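Side-chain contacts in TqaL (Neurospora crassa, PDB 7EEH), which binds an iron(III) ion and belongs to the 2OG-Fe dioxygenase family, whose members share a cupin-type beta fold: residues A204-A208 and V209-H213; M215-E218 and T219-Y223. The protein carries 1 engineered substitution. All coordinates share one frame; numbering follows the deposited sequence.

How the interactions relate
The two contacts follow one another along the chain, without nesting or crossing. Interaction 1 comes first, where the loop after strand 190-199 turns at 204-208 and runs directly into strand 209-213, the middle strand of the three-stranded antiparallel sheet. Interaction 2 lies further on, in the connection between strands 209-213 and 231-236, where residues 218-221 close a tight beta turn. Their centres are 15 Å apart, on the same side of the centre of the chain, yet they meet: F211 CE2 packs 3.7 Å from Y223 CD2. That touch joins the middle of the central strand to the loop that follows it.

Interaction 1 (A204-A208 and V209-H213); sequences AANSA and VTFMH
V209 meets N206 mainly through CG2, which lies 3.7 Å from N206 CG and also approaches N206 CA, while CG1, anti to the backbone N (chi1 166°), points to F211 and only grazes N206 ND2. N206 is the centre of an inverse gamma turn, consistent with the weak bond from S207 N to A205 O (3.1 Å), and this bend brings its amide back toward the strand. T210 faces the other way. There a water links the two segments, 2.8 Å from A208 O, to which it donates, and 2.6 Å from T210 OG1. The side chain of T210 is about 7 Å from the bound iron(III) ion. F211 returns to the V209 side: V209 CG1 sits 3.5 Å above one face of its ring, offset toward the rim, and N206 ND2 approaches CZ obliquely at 3.7 Å, with amide and ring planes 48° apart. Neither approach is a hydrogen bond; the amide is held by other partners, R234 NH2 on OD1 and the carbonyl of L231 of the second subunit on ND2. N206 has a second conformer, so amide contacts given for this one are less certain. P228 of that subunit packs on both N206 and F211, so this face belongs to a subunit interface. M212 packs on the iron ligand H253, and H213 NE2 bonds to S254 OG. The alternation of sides is that of a beta strand entered from a turn: the central strand of the minor sheet in a cupin-type, double-stranded beta-helix fold, next to strand 252-255, which supplies H253 to the metal.

Interaction 2 (M215-E218 and T219-Y223); sequences MNEE and TGAKY
The carboxylate of E217 presents OE1 to A221, whose CB lies 4.4 Å away, a loose approach. The same oxygen takes the N-H of E218 at 2.8 Å from N to OE1, met on its anti side and 18° out of the carboxylate plane; OE2 receives the backbone N-H of K227. With a bond on each oxygen, the rotation of this group is restrained. The second flat group is the carbonyl of E218. A221 N bonds to E218 O at 3.1 Å, nearly straight at the hydrogen (165°) but from above the carbonyl plane, 40° out of it. This bond closes a type II beta turn from E218 to A221, with G220 at its third position, its backbone angles such that any beta carbon would be pressed into the carbonyl oxygen of T219. Methyl and methylene groups close in alongside: A221 CB is 3.3 Å from E218 O and 4.2 Å from E218 CB. With CG swung away from the backbone nitrogen, the E218 chain lies over the next peptide, CG 3.9 Å from T219 N. K252 NZ bonds to the carbonyls of M215 and E217 and weakly to T219 OG1, while G220 and A221 pair with the backbone of V183, next to the iron ligand H184. Two main-chain donors on the buried E217 carboxylate would be expected to stabilise its anionic form, and K252 probably offsets the partial charge of the M215 and E217 carbonyls just before the turn.

Interaction 1 (A204-A208 and V209-H213)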
ATOM      1  N   ALA B 204      32.213  -7.689   8.648  1.00 60.61           N
ATOM      2  CA  ALA B 204      31.932  -8.253   9.964  1.00 60.63           C
ATOM      3  C   ALA B 204      32.576  -7.430  11.073  1.00 60.71           C
ATOM      4  O   ALA B 204      31.995  -7.267  12.152  1.00 65.34           O
ATOM      5  CB  ALA B 204      32.406  -9.706  10.028  1.00 59.64           C
ATOM      6  N   ALA B 205      33.765  -6.893  10.828  1.00 54.67           N
ATOM      7  CA  ALA B 205      34.422  -6.080  11.839  1.00 55.62           C
ATOM      8  C   ALA B 205      33.680  -4.750  11.976  1.00 49.99           C
ATOM      9  O   ALA B 205      32.643  -4.511  11.350  1.00 47.81           O
ATOM     10  CB  ALA B 205      35.893  -5.887  11.484  1.00 53.00           C
ATOM     11  N   ASN B 206      34.165  -3.879  12.848  0.63 46.58           N
ATOM     12  CA  ASN B 206      33.598  -2.537  12.877  0.63 41.80           C
ATOM     13  C   ASN B 206      34.397  -1.667  11.911  0.63 40.43           C
ATOM     14  O   ASN B 206      35.176  -0.786  12.280  0.63 40.84           O
ATOM     15  CB  ASN B 206      33.547  -1.996  14.296  0.63 41.36           C
ATOM     16  CG  ASN B 206      32.158  -2.130  14.898  0.63 39.62           C
ATOM     17  OD1 ASN B 206      31.421  -3.054  14.550  0.63 37.25           O
ATOM     18  ND2 ASN B 206      31.786  -1.209  15.785  0.63 36.30           N
ATOM     19  N   SER B 207      34.204  -1.988  10.631  1.00 37.86           N
ATOM     20  CA  SER B 207      34.789  -1.241   9.525  1.00 38.87           C
ATOM     21  C   SER B 207      33.797  -0.201   8.993  1.00 32.75           C
ATOM     22  O   SER B 207      32.643  -0.523   8.689  1.00 33.20           O
ATOM     23  CB  SER B 207      35.227  -2.226   8.435  1.00 38.69           C
ATOM     24  OG  SER B 207      35.123  -1.700   7.129  1.00 39.23           O
ATOM     25  N   ALA B 208      34.254   1.045   8.921  1.00 29.07           N
ATOM     26  CA  ALA B 208      33.449   2.172   8.435  1.00 29.42           C
ATOM     27  C   ALA B 208      32.092   2.250   9.140  1.00 25.75           C
ATOM     28  O   ALA B 208      31.038   2.335   8.510  1.00 25.65           O
ATOM     29  CB  ALA B 208      33.281   2.099   6.920  1.00 27.87           C
ATOM     30  N   VAL B 209      32.129   2.227  10.473  1.00 29.80           N
ATOM     31  CA  VAL B 209      30.932   2.315  11.306  1.00 28.69           C
ATOM     32  C   VAL B 209      30.738   3.766  11.716  1.00 28.05           C
ATOM     33  O   VAL B 209      31.693   4.423  12.149  1.00 26.64           O
ATOM     34  CB  VAL B 209      31.040   1.403  12.541  1.00 29.08           C
ATOM     35  CG1 VAL B 209      29.972   1.752  13.568  1.00 31.89           C
ATOM     36  CG2 VAL B 209      30.917  -0.062  12.131  1.00 30.61           C
ATOM     37  N   THR B 210      29.510   4.273  11.585  1.00 26.11           N
ATOM     38  CA  THR B 210      29.179   5.626  12.027  1.00 24.41           C
ATOM     39  C   THR B 210      28.526   5.530  13.398  1.00 27.41           C
ATOM     40  O   THR B 210      27.500   4.854  13.552  1.00 25.92           O
ATOM     41  CB  THR B 210      28.248   6.333  11.038  1.00 26.16           C
ATOM     42  OG1 THR B 210      28.796   6.259   9.713  1.00 22.73           O
ATOM     43  CG2 THR B 210      28.026   7.808  11.426  1.00 21.70           C
ATOM     44  N   PHE B 211      29.147   6.160  14.394  1.00 27.02           N
ATOM     45  CA  PHE B 211      28.565   6.324  15.721  1.00 29.00           C
ATOM     46  C   PHE B 211      27.945   7.707  15.825  1.00 27.59           C
ATOM     47  O   PHE B 211      28.496   8.679  15.312  1.00 25.12           O
ATOM     48  CB  PHE B 211      29.623   6.156  16.818  1.00 28.45           C
ATOM     49  CG  PHE B 211      30.318   4.835  16.781  1.00 28.38           C
ATOM     50  CD1 PHE B 211      29.761   3.735  17.403  1.00 33.05           C
ATOM     51  CD2 PHE B 211      31.516   4.685  16.099  1.00 39.23           C
ATOM     52  CE1 PHE B 211      30.386   2.500  17.363  1.00 35.53           C
ATOM     53  CE2 PHE B 211      32.155   3.448  16.051  1.00 39.42           C
ATOM     54  CZ  PHE B 211      31.584   2.355  16.687  1.00 36.32           C
HETATM   55  N   MSE B 212      26.806   7.798  16.489  1.00 29.19           N
HETATM   56  CA  MSE B 212      26.298   9.112  16.817  1.00 28.04           C
HETATM   57  C   MSE B 212      26.191   9.242  18.317  1.00 26.40           C
HETATM   58  O   MSE B 212      25.828   8.289  19.013  1.00 27.69           O
HETATM   59  CB  MSE B 212      24.965   9.359  16.149  1.00 28.20           C
HETATM   60  CG  MSE B 212      25.089   9.456  14.628  1.00 34.83           C
HETATM   61 SE   MSE B 212      23.304   9.243  13.957  1.00 57.51          SE
HETATM   62  CE  MSE B 212      22.490  10.524  15.116  1.00 37.93           C
ATOM     63  N   HIS B 213      26.513  10.437  18.797  1.00 26.03           N
ATOM     64  CA  HIS B 213      26.678  10.708  20.212  1.00 26.78           C
ATOM     65  C   HIS B 213      25.797  11.888  20.582  1.00 30.97           C
ATOM     66  O   HIS B 213      25.443  12.710  19.732  1.00 31.77           O
ATOM     67  CB  HIS B 213      28.146  11.013  20.555  1.00 29.48           C
ATOM     68  CG  HIS B 213      29.141  10.227  19.755  1.00 29.09           C
ATOM     69  ND1 HIS B 213      29.607   8.993  20.152  1.00 30.21           N
ATOM     70  CD2 HIS B 213      29.759  10.501  18.581  1.00 27.75           C
ATOM     71  CE1 HIS B 213      30.474   8.543  19.262  1.00 28.70           C
ATOM     72  NE2 HIS B 213      30.578   9.436  18.294  1.00 28.72           N
TER
HETATM   73  O   HOH W   1      28.843   4.028   8.474  1.00 26.88           O

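Interaction 2 (M215-E218 and T219-Y223)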
HETATM    1  N   MSE B 215      25.272  15.490  22.714  1.00 32.90           N
HETATM    2  CA  MSE B 215      26.110  16.706  22.742  1.00 36.86           C
HETATM    3  C   MSE B 215      27.106  16.722  23.901  1.00 36.10           C
HETATM    4  O   MSE B 215      27.958  17.551  23.888  1.00 39.09           O
HETATM    5  CB  MSE B 215      25.240  17.956  22.676  1.00 36.83           C
HETATM    6  CG  MSE B 215      24.278  17.929  21.530  1.00 35.40           C
HETATM    7 SE   MSE B 215      25.197  17.992  19.851  1.00 45.00          SE
HETATM    8  CE  MSE B 215      26.004  19.699  19.878  1.00 37.23           C
ATOM      9  N   ASN B 216      27.018  15.792  24.819  1.00 36.51           N
ATOM     10  CA  ASN B 216      27.950  15.747  25.936  1.00 40.56           C
ATOM     11  C   ASN B 216      29.181  14.897  25.647  1.00 41.09           C
ATOM     12  O   ASN B 216      30.092  14.847  26.480  1.00 41.53           O
ATOM     13  CB  ASN B 216      27.243  15.238  27.195  1.00 39.95           C
ATOM     14  CG  ASN B 216      26.155  16.182  27.667  1.00 40.56           C
ATOM     15  OD1 ASN B 216      26.239  17.396  27.463  1.00 47.08           O
ATOM     16  ND2 ASN B 216      25.134  15.634  28.309  1.00 42.57           N
ATOM     17  N   GLU B 217      29.240  14.228  24.500  1.00 37.26           N
ATOM     18  CA  GLU B 217      30.480  13.573  24.111  1.00 37.97           C
ATOM     19  C   GLU B 217      31.536  14.621  23.780  1.00 37.45           C
ATOM     20  O   GLU B 217      31.228  15.713  23.298  1.00 36.02           O
ATOM     21  CB  GLU B 217      30.247  12.644  22.914  1.00 35.65           C
ATOM     22  CG  GLU B 217      31.441  11.763  22.531  1.00 38.52           C
ATOM     23  CD  GLU B 217      32.000  10.975  23.704  1.00 43.10           C
ATOM     24  OE1 GLU B 217      32.864  11.518  24.424  1.00 42.60           O
ATOM     25  OE2 GLU B 217      31.578   9.814  23.912  1.00 43.27           O
ATOM     26  N   GLU B 218      32.794  14.276  24.056  1.00 38.91           N
ATOM     27  CA  GLU B 218      33.935  15.174  23.872  1.00 43.39           C
ATOM     28  C   GLU B 218      34.254  15.354  22.386  1.00 38.23           C
ATOM     29  O   GLU B 218      34.691  14.408  21.724  1.00 38.47           O
ATOM     30  CB  GLU B 218      35.143  14.602  24.610  1.00 47.67           C
ATOM     31  CG  GLU B 218      36.262  15.596  24.923  1.00 50.69           C
ATOM     32  CD  GLU B 218      35.887  16.598  26.010  1.00 61.09           C
ATOM     33  OE1 GLU B 218      34.932  16.328  26.784  1.00 56.94           O
ATOM     34  OE2 GLU B 218      36.559  17.653  26.093  1.00 62.33           O
ATOM     35  N   THR B 219      34.085  16.569  21.866  1.00 38.43           N
ATOM     36  CA  THR B 219      34.558  16.872  20.518  1.00 35.04           C
ATOM     37  C   THR B 219      36.036  16.526  20.390  1.00 39.03           C
ATOM     38  O   THR B 219      36.855  16.932  21.216  1.00 42.01           O
ATOM     39  CB  THR B 219      34.348  18.354  20.197  1.00 33.27           C
ATOM     40  OG1 THR B 219      32.966  18.694  20.344  1.00 39.81           O
ATOM     41  CG2 THR B 219      34.788  18.664  18.776  1.00 38.74           C
ATOM     42  N   GLY B 220      36.378  15.757  19.363  1.00 34.24           N
ATOM     43  CA  GLY B 220      37.754  15.366  19.132  1.00 39.20           C
ATOM     44  C   GLY B 220      38.151  14.015  19.694  1.00 41.49           C
ATOM     45  O   GLY B 220      39.208  13.494  19.313  1.00 43.20           O
ATOM     46  N   ALA B 221      37.351  13.432  20.586  1.00 40.71           N
ATOM     47  CA  ALA B 221      37.651  12.104  21.100  1.00 40.94           C
ATOM     48  C   ALA B 221      37.820  11.109  19.962  1.00 45.34           C
ATOM     49  O   ALA B 221      37.106  11.162  18.957  1.00 42.18           O
ATOM     50  CB  ALA B 221      36.540  11.632  22.036  1.00 45.54           C
ATOM     51  N   LYS B 222      38.781  10.203  20.124  1.00 45.06           N
ATOM     52  CA  LYS B 222      38.976   9.120  19.170  1.00 50.22           C
ATOM     53  C   LYS B 222      37.863   8.090  19.323  1.00 52.58           C
ATOM     54  O   LYS B 222      37.343   7.868  20.418  1.00 49.74           O
ATOM     55  CB  LYS B 222      40.339   8.457  19.383  1.00 57.99           C
ATOM     56  CG  LYS B 222      41.400   8.822  18.350  1.00 62.08           C
ATOM     57  CD  LYS B 222      41.882  10.268  18.524  1.00 64.87           C
ATOM     58  CE  LYS B 222      42.728  10.467  19.789  1.00 68.93           C
ATOM     59  NZ  LYS B 222      43.705  11.592  19.652  1.00 63.93           N
ATOM     60  N   TYR B 223      37.496   7.457  18.206  1.00 50.83           N
ATOM     61  CA  TYR B 223      36.325   6.584  18.224  1.00 50.78           C
ATOM     62  C   TYR B 223      36.494   5.403  19.174  1.00 53.08           C
ATOM     63  O   TYR B 223      35.493   4.866  19.662  1.00 52.56           O
ATOM     64  CB  TYR B 223      35.997   6.090  16.813  1.00 51.56           C
ATOM     65  CG  TYR B 223      36.537   4.716  16.493  1.00 48.45           C
ATOM     66  CD1 TYR B 223      37.811   4.560  15.971  1.00 51.93           C
ATOM     67  CD2 TYR B 223      35.770   3.575  16.709  1.00 47.88           C
ATOM     68  CE1 TYR B 223      38.311   3.306  15.671  1.00 52.10           C
ATOM     69  CE2 TYR B 223      36.263   2.322  16.419  1.00 48.46           C
ATOM     70  CZ  TYR B 223      37.532   2.193  15.900  1.00 47.63           C
ATOM     71  OH  TYR B 223      38.021   0.945  15.602  1.00 54.05           O
TER